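Local coordinates for Mll2253 protein (Mesorhizobium loti, PDB 3Q63) that is of unknown function but belongs to the AHA1 family and has the helix-grip fold of the Bet v 1-like proteins, so it may bind a hydrophobic ligand, at residues Ala67-Pro70 / Asn71-Ser75; Met126-Pro129 / Gln130-Lys134; Leu135-Leu138 / Leu139-Asp143. All blocks are in the same frame, centred on the assembly; numbering follows the deposited sequence.

Contact 1. Residues Ala67-Pro70 / Asn71-Ser75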
# COMPACT_ATOMS: atom_id res chain seq x y z
N ALA B 67 -20.28 10.51 6.73
CA ALA B 67 -21.26 10.32 7.79
C ALA B 67 -20.60 9.81 9.05
O ALA B 67 -19.63 9.04 9.01
CB ALA B 67 -22.34 9.34 7.34
N VAL B 68 -21.12 10.25 10.19
CA VAL B 68 -20.58 9.84 11.47
C VAL B 68 -21.68 9.68 12.52
O VAL B 68 -22.36 10.64 12.87
CB VAL B 68 -19.56 10.85 12.00
CG1 VAL B 68 -18.99 10.37 13.32
CG2 VAL B 68 -18.44 11.04 10.98
N GLU B 69 -21.83 8.46 13.01
CA GLU B 69 -22.81 8.16 14.03
C GLU B 69 -22.09 7.31 15.08
O GLU B 69 -22.02 6.09 14.97
CB GLU B 69 -23.98 7.40 13.42
CG GLU B 69 -25.09 7.07 14.39
CD GLU B 69 -26.32 6.56 13.68
OE1 GLU B 69 -26.21 5.57 12.91
OE2 GLU B 69 -27.41 7.14 13.89
N PRO B 70 -21.55 7.97 16.12
CA PRO B 70 -20.81 7.37 17.22
C PRO B 70 -21.20 5.95 17.60
O PRO B 70 -22.37 5.65 17.86
CB PRO B 70 -21.01 8.37 18.35
CG PRO B 70 -20.94 9.66 17.61
CD PRO B 70 -21.84 9.39 16.42
N ASN B 71 -20.19 5.08 17.59
CA ASN B 71 -20.35 3.67 17.93
C ASN B 71 -21.31 2.93 17.01
O ASN B 71 -21.61 1.77 17.27
CB ASN B 71 -20.81 3.52 19.38
CG ASN B 71 -19.93 4.29 20.35
OD1 ASN B 71 -18.70 4.22 20.29
ND2 ASN B 71 -20.56 5.02 21.25
N LYS B 72 -21.78 3.57 15.95
CA LYS B 72 -22.73 2.90 15.06
C LYS B 72 -22.38 2.89 13.58
O LYS B 72 -22.30 1.82 12.97
CB LYS B 72 -24.13 3.50 15.24
CG LYS B 72 -24.71 3.30 16.63
CD LYS B 72 -26.10 3.92 16.74
CE LYS B 72 -26.70 3.68 18.13
NZ LYS B 72 -28.09 4.22 18.21
N THR B 73 -22.16 4.07 13.00
CA THR B 73 -21.85 4.17 11.58
C THR B 73 -20.74 5.17 11.27
O THR B 73 -20.62 6.22 11.91
CB THR B 73 -23.10 4.59 10.77
OG1 THR B 73 -24.20 3.74 11.11
CG2 THR B 73 -22.83 4.49 9.28
N LEU B 74 -19.95 4.85 10.26
CA LEU B 74 -18.87 5.71 9.82
C LEU B 74 -18.66 5.52 8.32
O LEU B 74 -18.48 4.40 7.85
CB LEU B 74 -17.57 5.37 10.57
CG LEU B 74 -16.30 6.11 10.12
CD1 LEU B 74 -16.49 7.61 10.26
CD2 LEU B 74 -15.12 5.64 10.95
N SER B 75 -18.70 6.61 7.57
CA SER B 75 -18.50 6.52 6.13
C SER B 75 -17.62 7.65 5.62
O SER B 75 -17.66 8.76 6.14
CB SER B 75 -19.84 6.56 5.39
OG SER B 75 -19.65 6.57 3.99
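Opposite E69 the returning chain has two residues, K72 and T73, a classic beta bulge where the hairpin of strands 60-69 and 73-77 turns. E69 O takes two backbone bonds, both in its carbonyl plane. T73 N gives to E69 O at 2.8 Å, on a lone pair. K72 N gives to the same E69 O at 2.7 Å, a more bent bond with 143° at the hydrogen. E69 N returns a bond to T73 O, so E69 and T73 are a hydrogen-bonded antiparallel pair. A67 and S75 form the next such pair, and S75 N reaches A67 O at 3.0 Å.

The E69 side chain reaches across to K72 and T73, crossing both at a slant. Its CG stands anti to the backbone N (chi1 -178°), which carries the carboxylate across to the other strand. There E69 OE1 accepts a rather long bond from T73 OG1, 3.3 Å, through its anti lone pair. The same side chain rests on the K72 aliphatic chain, with E69 CG 3.8 Å from K72 CB. Their charged ends stay apart: E69 OE2 is 5.3 Å from K72 NZ.

V68 and L74 sit on the other face. They point the same way and meet side by side, V68 CG2 to L74 CD1 at 4.0 Å. W25 of helix 21-29 packs against both, and also against N71. Strand 92-100 flanks strand 73-77 through backbone bonds of K72 with L97 and L74 with F95, while S75 OG bonds T94 OG1.

Contact 2. Residues Met126-Pro129 / Gln130-Lys134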
# COMPACT_ATOMS: atom_id res chain seq x y z
N MSE B 126 -10.03 -9.08 -1.10
CA MSE B 126 -9.07 -9.80 -0.27
C MSE B 126 -8.23 -8.82 0.54
O MSE B 126 -7.52 -9.23 1.46
CB MSE B 126 -8.19 -10.69 -1.13
CG MSE B 126 -7.36 -9.96 -2.15
SE MSE B 126 -6.55 -11.20 -3.40
CE MSE B 126 -5.41 -12.14 -2.16
N GLY B 127 -8.33 -7.54 0.21
CA GLY B 127 -7.57 -6.53 0.93
C GLY B 127 -8.19 -6.21 2.28
O GLY B 127 -7.48 -6.07 3.28
N TRP B 128 -9.51 -6.10 2.33
CA TRP B 128 -10.19 -5.79 3.58
C TRP B 128 -10.07 -6.87 4.64
O TRP B 128 -9.95 -6.57 5.83
CB TRP B 128 -11.67 -5.45 3.31
CG TRP B 128 -11.82 -4.02 2.87
CD1 TRP B 128 -12.06 -3.57 1.61
CD2 TRP B 128 -11.63 -2.86 3.69
NE1 TRP B 128 -12.03 -2.19 1.58
CE2 TRP B 128 -11.76 -1.73 2.85
CE3 TRP B 128 -11.35 -2.67 5.06
CZ2 TRP B 128 -11.63 -0.42 3.33
CZ3 TRP B 128 -11.22 -1.36 5.53
CH2 TRP B 128 -11.36 -0.26 4.66
N PRO B 129 -10.11 -8.15 4.24
CA PRO B 129 -9.98 -9.24 5.21
C PRO B 129 -8.62 -9.12 5.92
O PRO B 129 -8.50 -9.43 7.11
CB PRO B 129 -10.09 -10.48 4.34
CG PRO B 129 -11.06 -10.04 3.28
CD PRO B 129 -10.51 -8.68 2.92
N GLN B 130 -7.61 -8.66 5.18
CA GLN B 130 -6.27 -8.48 5.74
C GLN B 130 -6.29 -7.32 6.74
O GLN B 130 -5.70 -7.41 7.81
CB GLN B 130 -5.26 -8.21 4.62
CG GLN B 130 -5.20 -9.31 3.57
CD GLN B 130 -4.37 -8.92 2.36
OE1 GLN B 130 -4.63 -7.90 1.71
NE2 GLN B 130 -3.37 -9.75 2.03
N PHE B 131 -6.96 -6.23 6.39
CA PHE B 131 -7.04 -5.08 7.28
C PHE B 131 -7.77 -5.46 8.57
O PHE B 131 -7.33 -5.11 9.67
CB PHE B 131 -7.75 -3.90 6.61
CG PHE B 131 -6.94 -3.21 5.54
CD1 PHE B 131 -5.60 -2.89 5.75
CD2 PHE B 131 -7.54 -2.81 4.35
CE1 PHE B 131 -4.87 -2.19 4.79
CE2 PHE B 131 -6.82 -2.11 3.38
CZ PHE B 131 -5.48 -1.80 3.60
N PHE B 132 -8.89 -6.17 8.45
CA PHE B 132 -9.65 -6.57 9.63
C PHE B 132 -8.89 -7.54 10.52
O PHE B 132 -9.09 -7.57 11.73
CB PHE B 132 -10.99 -7.17 9.21
CG PHE B 132 -11.95 -6.17 8.62
CD1 PHE B 132 -11.81 -4.81 8.90
CD2 PHE B 132 -13.01 -6.59 7.83
CE1 PHE B 132 -12.72 -3.88 8.40
CE2 PHE B 132 -13.93 -5.67 7.33
CZ PHE B 132 -13.79 -4.31 7.62
N GLU B 133 -8.01 -8.34 9.92
CA GLU B 133 -7.20 -9.27 10.69
C GLU B 133 -6.28 -8.46 11.59
O GLU B 133 -6.13 -8.76 12.78
CB GLU B 133 -6.36 -10.15 9.76
CG GLU B 133 -7.10 -11.35 9.21
CD GLU B 133 -7.15 -12.50 10.20
OE1 GLU B 133 -7.65 -12.31 11.33
OE2 GLU B 133 -6.67 -13.60 9.84
N LYS B 134 -5.68 -7.42 11.03
CA LYS B 134 -4.78 -6.57 11.82
C LYS B 134 -5.58 -5.74 12.82
O LYS B 134 -5.06 -5.34 13.85
CB LYS B 134 -3.96 -5.66 10.89
CG LYS B 134 -3.00 -6.42 9.99
CD LYS B 134 -2.21 -5.50 9.07
CE LYS B 134 -1.25 -4.60 9.84
NZ LYS B 134 -0.45 -3.74 8.92
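The rings of F131 and F132 both close on the indole of W128, on one side of helix 118-141. F131 turns an edge toward a face of the W128 six-membered ring. The planes stand at 68° and the centroids are 5.4 Å apart, a T-shaped pair. F131 CD2 does the touching, 3.9 Å from W128 CE3 and offset toward the rim of the indole. F132 meets the same part of the indole differently. F132 CE1 comes within 3.8 Å of W128 CE3, with the ring planes oblique to each other. All three aromatic residues hold CG anti to the carbonyl carbon and beside the backbone N. For F131 and F132 (chi1 -73° and -69°) this swings the rings back along the helix to the tryptophan. F131 CD2 also lies 3.4 Å from G127 O.

Q130 uses the same first torsion on a more exposed side. Its extended chain runs back over the preceding turn, and Q130 CG comes to 3.1 Å from M126 O, a selenomethionine carbonyl. M126 and Q130 also pack on D56 of the second subunit. E133 CG lies 3.2 Å from P129 O.

The helix kinks at P129, whose N cannot bond to the turn before. Q130 N makes only a weak bond, to G127 O. Then F132 N bonds W128 O at 2.9 Å, and F131 N bonds G127 O at 3.2 Å.

W128 NE1 is held by Q110, and M108 of strand 103-113 and V13 of strand 9-17 both touch W128 and F132. W37 of helix 31-37 packs on W128 and F131.

Contact 3. Residues Leu135-Leu138 / Leu139-Asp143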
# COMPACT_ATOMS: atom_id res chain seq x y z
N LEU B 135 -6.85 -5.49 12.51
CA LEU B 135 -7.71 -4.72 13.41
C LEU B 135 -8.02 -5.57 14.64
O LEU B 135 -7.93 -5.09 15.77
CB LEU B 135 -9.02 -4.33 12.71
CG LEU B 135 -10.13 -3.77 13.60
CD1 LEU B 135 -9.65 -2.51 14.29
CD2 LEU B 135 -11.38 -3.46 12.76
N GLU B 136 -8.36 -6.84 14.42
CA GLU B 136 -8.66 -7.74 15.52
C GLU B 136 -7.43 -8.02 16.36
O GLU B 136 -7.52 -8.19 17.58
CB GLU B 136 -9.23 -9.05 14.98
CG GLU B 136 -10.66 -8.90 14.50
CD GLU B 136 -11.25 -10.21 14.04
OE1 GLU B 136 -10.88 -10.69 12.95
OE2 GLU B 136 -12.08 -10.78 14.79
N GLN B 137 -6.27 -8.05 15.70
CA GLN B 137 -5.00 -8.28 16.38
C GLN B 137 -4.73 -7.10 17.32
O GLN B 137 -4.31 -7.29 18.46
CB GLN B 137 -3.88 -8.41 15.35
CG GLN B 137 -2.48 -8.35 15.94
CD GLN B 137 -1.39 -8.45 14.89
OE1 GLN B 137 -1.38 -7.70 13.90
NE2 GLN B 137 -0.45 -9.37 15.09
N LEU B 138 -4.96 -5.89 16.82
CA LEU B 138 -4.76 -4.68 17.61
C LEU B 138 -5.65 -4.67 18.84
O LEU B 138 -5.18 -4.42 19.95
CB LEU B 138 -5.05 -3.45 16.75
CG LEU B 138 -5.06 -2.10 17.48
CD1 LEU B 138 -3.67 -1.79 17.99
CD2 LEU B 138 -5.55 -1.00 16.54
N LEU B 139 -6.94 -4.94 18.65
CA LEU B 139 -7.90 -4.96 19.74
C LEU B 139 -7.53 -5.98 20.82
O LEU B 139 -7.80 -5.76 22.01
CB LEU B 139 -9.31 -5.25 19.20
CG LEU B 139 -9.92 -4.14 18.32
CD1 LEU B 139 -11.31 -4.54 17.82
CD2 LEU B 139 -10.02 -2.86 19.14
N ASP B 140 -6.90 -7.09 20.42
CA ASP B 140 -6.48 -8.12 21.37
C ASP B 140 -5.21 -7.75 22.13
O ASP B 140 -5.11 -8.00 23.33
CB ASP B 140 -6.25 -9.46 20.67
CG ASP B 140 -7.55 -10.15 20.28
OD1 ASP B 140 -8.60 -9.86 20.91
OD2 ASP B 140 -7.52 -11.00 19.36
N ARG B 141 -4.23 -7.17 21.45
CA ARG B 141 -2.99 -6.81 22.14
C ARG B 141 -3.15 -5.58 23.02
O ARG B 141 -2.30 -5.31 23.86
CB ARG B 141 -1.86 -6.58 21.14
CG ARG B 141 -1.94 -5.26 20.39
CD ARG B 141 -0.58 -4.91 19.82
NE ARG B 141 0.03 -6.02 19.09
CZ ARG B 141 -0.35 -6.43 17.89
NH1 ARG B 141 -1.35 -5.81 17.26
NH2 ARG B 141 0.27 -7.44 17.30
N THR B 142 -4.23 -4.83 22.82
CA THR B 142 -4.47 -3.64 23.62
C THR B 142 -5.52 -3.95 24.67
O THR B 142 -6.02 -3.05 25.34
CB THR B 142 -4.95 -2.46 22.75
OG1 THR B 142 -6.19 -2.79 22.12
CG2 THR B 142 -3.92 -2.12 21.70
N ASP B 143 -5.86 -5.23 24.81
CA ASP B 143 -6.85 -5.65 25.78
C ASP B 143 -6.18 -6.14 27.06
O ASP B 143 -5.02 -6.57 27.04
CB ASP B 143 -7.70 -6.78 25.18
CG ASP B 143 -8.75 -7.27 26.14
OD1 ASP B 143 -9.74 -6.54 26.37
OD2 ASP B 143 -8.59 -8.39 26.68
O HOH W 1 -9.97 -9.24 18.63
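L139 N bonds L135 O at 3.0 Å, D140 N bonds E136 O and R141 N bonds Q137 O. Residues 135-141 are the last turns of helix 118-141, the long C-terminal helix of this helix-grip fold. The chain leaves the helix at T142. Its N makes only a weak bond to L138 O.

The T142 hydroxyl turns back to the same carbonyl, T142 OG1 to L138 O at 2.9 Å. A chi1 of 62° sets OG1 between the backbone N and the carbonyl carbon, and leaves the methyl T142 CG2 3.7 Å from L138 CD1. L139 leans toward the previous turn, with L139 CG 3.4 Å from L135 O and 4.4 Å from L135 CD1. L135 also packs on L24 and A27 of helix 21-29, while L138 reaches W37 and E36 of helix 31-37. On an exposed side the R141 chain bends at chi3 (49°), and its guanidinium comes back beside Q137, with R141 CZ 3.5 Å from Q137 CG.

D140 OD1 is hydrogen-bonded to H19 NE2. A water also joins the carboxylate to the helix backbone, donating to E136 O at 2.9 Å and, weakly, to D140 OD1 at 2.7 Å.

Overall arrangement
The contacts follow in series along the chain: contact 1, then contact 2, then contact 3. Contact 1 is at the turn between two neighbouring strands of the antiparallel sheet. Contacts 2 and 3 are consecutive parts of helix 118-141, with centres about 14 Å apart. The centre of contact 1 is about 20 Å from that of contact 2 and about 21 Å from that of contact 3, and it touches neither. Contacts 1 and 2 lie on opposite sides of the chain's centre. Helix 21-29 touches both contact 1 and contact 3, while W37 touches both helical contacts. Helix 21-29 thus lies between the hairpin and the end of the long helix, consistent with a helix-grip fold.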